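Local coordinates for protein ribonuclease (Chelonia mydas, PDB 2ZPO) that probably cleaves RNA on the 3' side of pyrimidine nucleotides, acting on single- and double-stranded substrates as an egg-white member of the pancreatic ribonuclease family, at residues 23-26 with 27-31. Sequence-based numbering, arbitrary orientation.
Sequences RTYC and NQMMQ
M29 lays its CG methylene over the centre of the Y25 ring, one helical turn on, in a CH-pi contact with CG 3.6 Å from the ring centroid. The Y25 side chain starts with CG anti to the backbone N (chi1 177°), which leans the ring along the helix toward M29. The M29 chain bends at chi2 and again at chi3, and its sulfur adds an oblique Met-aromatic contact, SD lying 4.8 Å from the centroid of the Y25 ring. Beyond this pair, Y25 OH is hydrogen-bonded to D13 and the ring makes a cation-pi contact with R16. With an alanine at Y25, M29 CG would probably lose the surface it rests on and D13 its hydroxyl partner.

T24 sets its methyl CG2 against the amide end of Q28, 3.7 Å from CG2 to CD, the two side chains running side by side in the same direction.

Among polar groups, N27 ND2 donates to a water at 3.0 Å, and that water gives a weak bond to T24 OG1, whose stronger partner is D21. N27 OD1 turns to the backbone N of Y94, so the amide links the helix to strand 94-108. R23 CG passes 4.0 Å from N27 ND2, with the guanidinium and amide planes 71° apart.

The backbone supplies four i to i+4 bonds: N27, Q28, M29 and M30 donate in turn to the carbonyls of R23, T24, Y25 and C26, the shortest being M29 N to Y25 O at 2.8 Å.

This is regular alpha-helix, part of helix 22-32 of the ribonuclease A fold, fastened to strand 69-83 by the C26-C81 disulfide while M29 and M30 pack on F46 of strand 43-47.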
loop_
_atom_site.group_PDB
_atom_site.type_symbol
_atom_site.label_atom_id
_atom_site.label_comp_id
_atom_site.label_asym_id
_atom_site.label_seq_id
_atom_site.Cartn_x
_atom_site.Cartn_y
_atom_site.Cartn_z
ATOM N N ARG A 23 -7.467 1.588 13.428
ATOM C CA ARG A 23 -8.401 2.580 12.919
ATOM C C ARG A 23 -7.687 3.944 12.902
ATOM O O ARG A 23 -7.742 4.669 11.902
ATOM C CB ARG A 23 -9.634 2.592 13.834
ATOM C CG ARG A 23 -10.688 3.601 13.537
ATOM C CD ARG A 23 -11.664 3.709 14.728
ATOM N NE ARG A 23 -11.379 4.928 15.501
ATOM C CZ ARG A 23 -10.838 4.985 16.723
ATOM N NH1 ARG A 23 -10.511 3.885 17.404
ATOM N NH2 ARG A 23 -10.641 6.168 17.282
ATOM N N THR A 24 -6.990 4.267 13.994
ATOM C CA THR A 24 -6.267 5.530 14.111
ATOM C C THR A 24 -5.055 5.564 13.163
ATOM O O THR A 24 -4.783 6.592 12.554
ATOM C CB THR A 24 -5.781 5.818 15.558
ATOM O OG1 THR A 24 -6.883 5.752 16.490
ATOM C CG2 THR A 24 -5.171 7.179 15.637
ATOM N N TYR A 25 -4.325 4.454 13.072
ATOM C CA TYR A 25 -3.260 4.317 12.072
ATOM C C TYR A 25 -3.800 4.743 10.700
ATOM O O TYR A 25 -3.225 5.593 10.005
ATOM C CB TYR A 25 -2.764 2.871 12.011
ATOM C CG TYR A 25 -1.725 2.674 10.936
ATOM C CD1 TYR A 25 -2.105 2.347 9.636
ATOM C CD2 TYR A 25 -0.368 2.835 11.215
ATOM C CE1 TYR A 25 -1.152 2.172 8.651
ATOM C CE2 TYR A 25 0.613 2.677 10.233
ATOM C CZ TYR A 25 0.209 2.359 8.943
ATOM O OH TYR A 25 1.174 2.211 7.965
ATOM N N CYS A 26 -4.907 4.119 10.309
ATOM C CA CYS A 26 -5.477 4.380 8.986
ATOM C C CYS A 26 -5.913 5.834 8.793
ATOM O O CYS A 26 -5.613 6.461 7.793
ATOM C CB CYS A 26 -6.613 3.406 8.732
ATOM S SG CYS A 26 -6.052 1.747 8.352
ATOM N N ASN A 27 -6.604 6.380 9.794
ATOM C CA ASN A 27 -7.046 7.740 9.717
ATOM C C ASN A 27 -5.875 8.723 9.543
ATOM O O ASN A 27 -5.908 9.609 8.685
ATOM C CB ASN A 27 -7.881 8.049 10.960
ATOM C CG ASN A 27 -9.269 7.404 10.895
ATOM O OD1 ASN A 27 -9.788 7.120 9.796
ATOM N ND2 ASN A 27 -9.897 7.206 12.058
ATOM N N GLN A 28 -4.828 8.518 10.335
ATOM C CA GLN A 28 -3.659 9.389 10.285
ATOM C C GLN A 28 -2.879 9.224 8.981
ATOM O O GLN A 28 -2.484 10.193 8.344
ATOM C CB GLN A 28 -2.744 9.096 11.485
ATOM C CG GLN A 28 -3.385 9.496 12.811
ATOM C CD GLN A 28 -2.493 9.244 14.045
ATOM O OE1 GLN A 28 -1.734 8.276 14.109
ATOM N NE2 GLN A 28 -2.623 10.116 15.045
ATOM N N MET A 29 -2.663 7.981 8.580
ATOM C CA MET A 29 -1.736 7.705 7.468
ATOM C C MET A 29 -2.390 8.070 6.131
ATOM O O MET A 29 -1.735 8.606 5.234
ATOM C CB MET A 29 -1.280 6.239 7.501
ATOM C CG MET A 29 -0.371 5.880 8.656
ATOM S SD MET A 29 1.214 6.755 8.639
ATOM C CE MET A 29 1.735 6.532 6.959
ATOM N N MET A 30 -3.691 7.818 6.015
ATOM C CA MET A 30 -4.402 8.167 4.779
ATOM C C MET A 30 -4.320 9.662 4.538
ATOM O O MET A 30 -4.175 10.096 3.416
ATOM C CB MET A 30 -5.848 7.687 4.834
ATOM C CG MET A 30 -6.005 6.159 4.729
ATOM S SD MET A 30 -5.259 5.391 3.255
ATOM C CE MET A 30 -6.440 5.851 1.988
ATOM N N GLN A 31 -4.399 10.435 5.612
ATOM C CA GLN A 31 -4.282 11.894 5.484
ATOM C C GLN A 31 -2.839 12.339 5.241
ATOM O O GLN A 31 -2.571 13.084 4.299
ATOM C CB GLN A 31 -4.811 12.587 6.736
ATOM C CG GLN A 31 -4.725 14.104 6.633
ATOM C CD GLN A 31 -5.416 14.826 7.765
ATOM O OE1 GLN A 31 -6.307 14.283 8.416
ATOM N NE2 GLN A 31 -5.020 16.076 7.994
HETATM O O HOH W 1 -8.854 7.936 14.811
#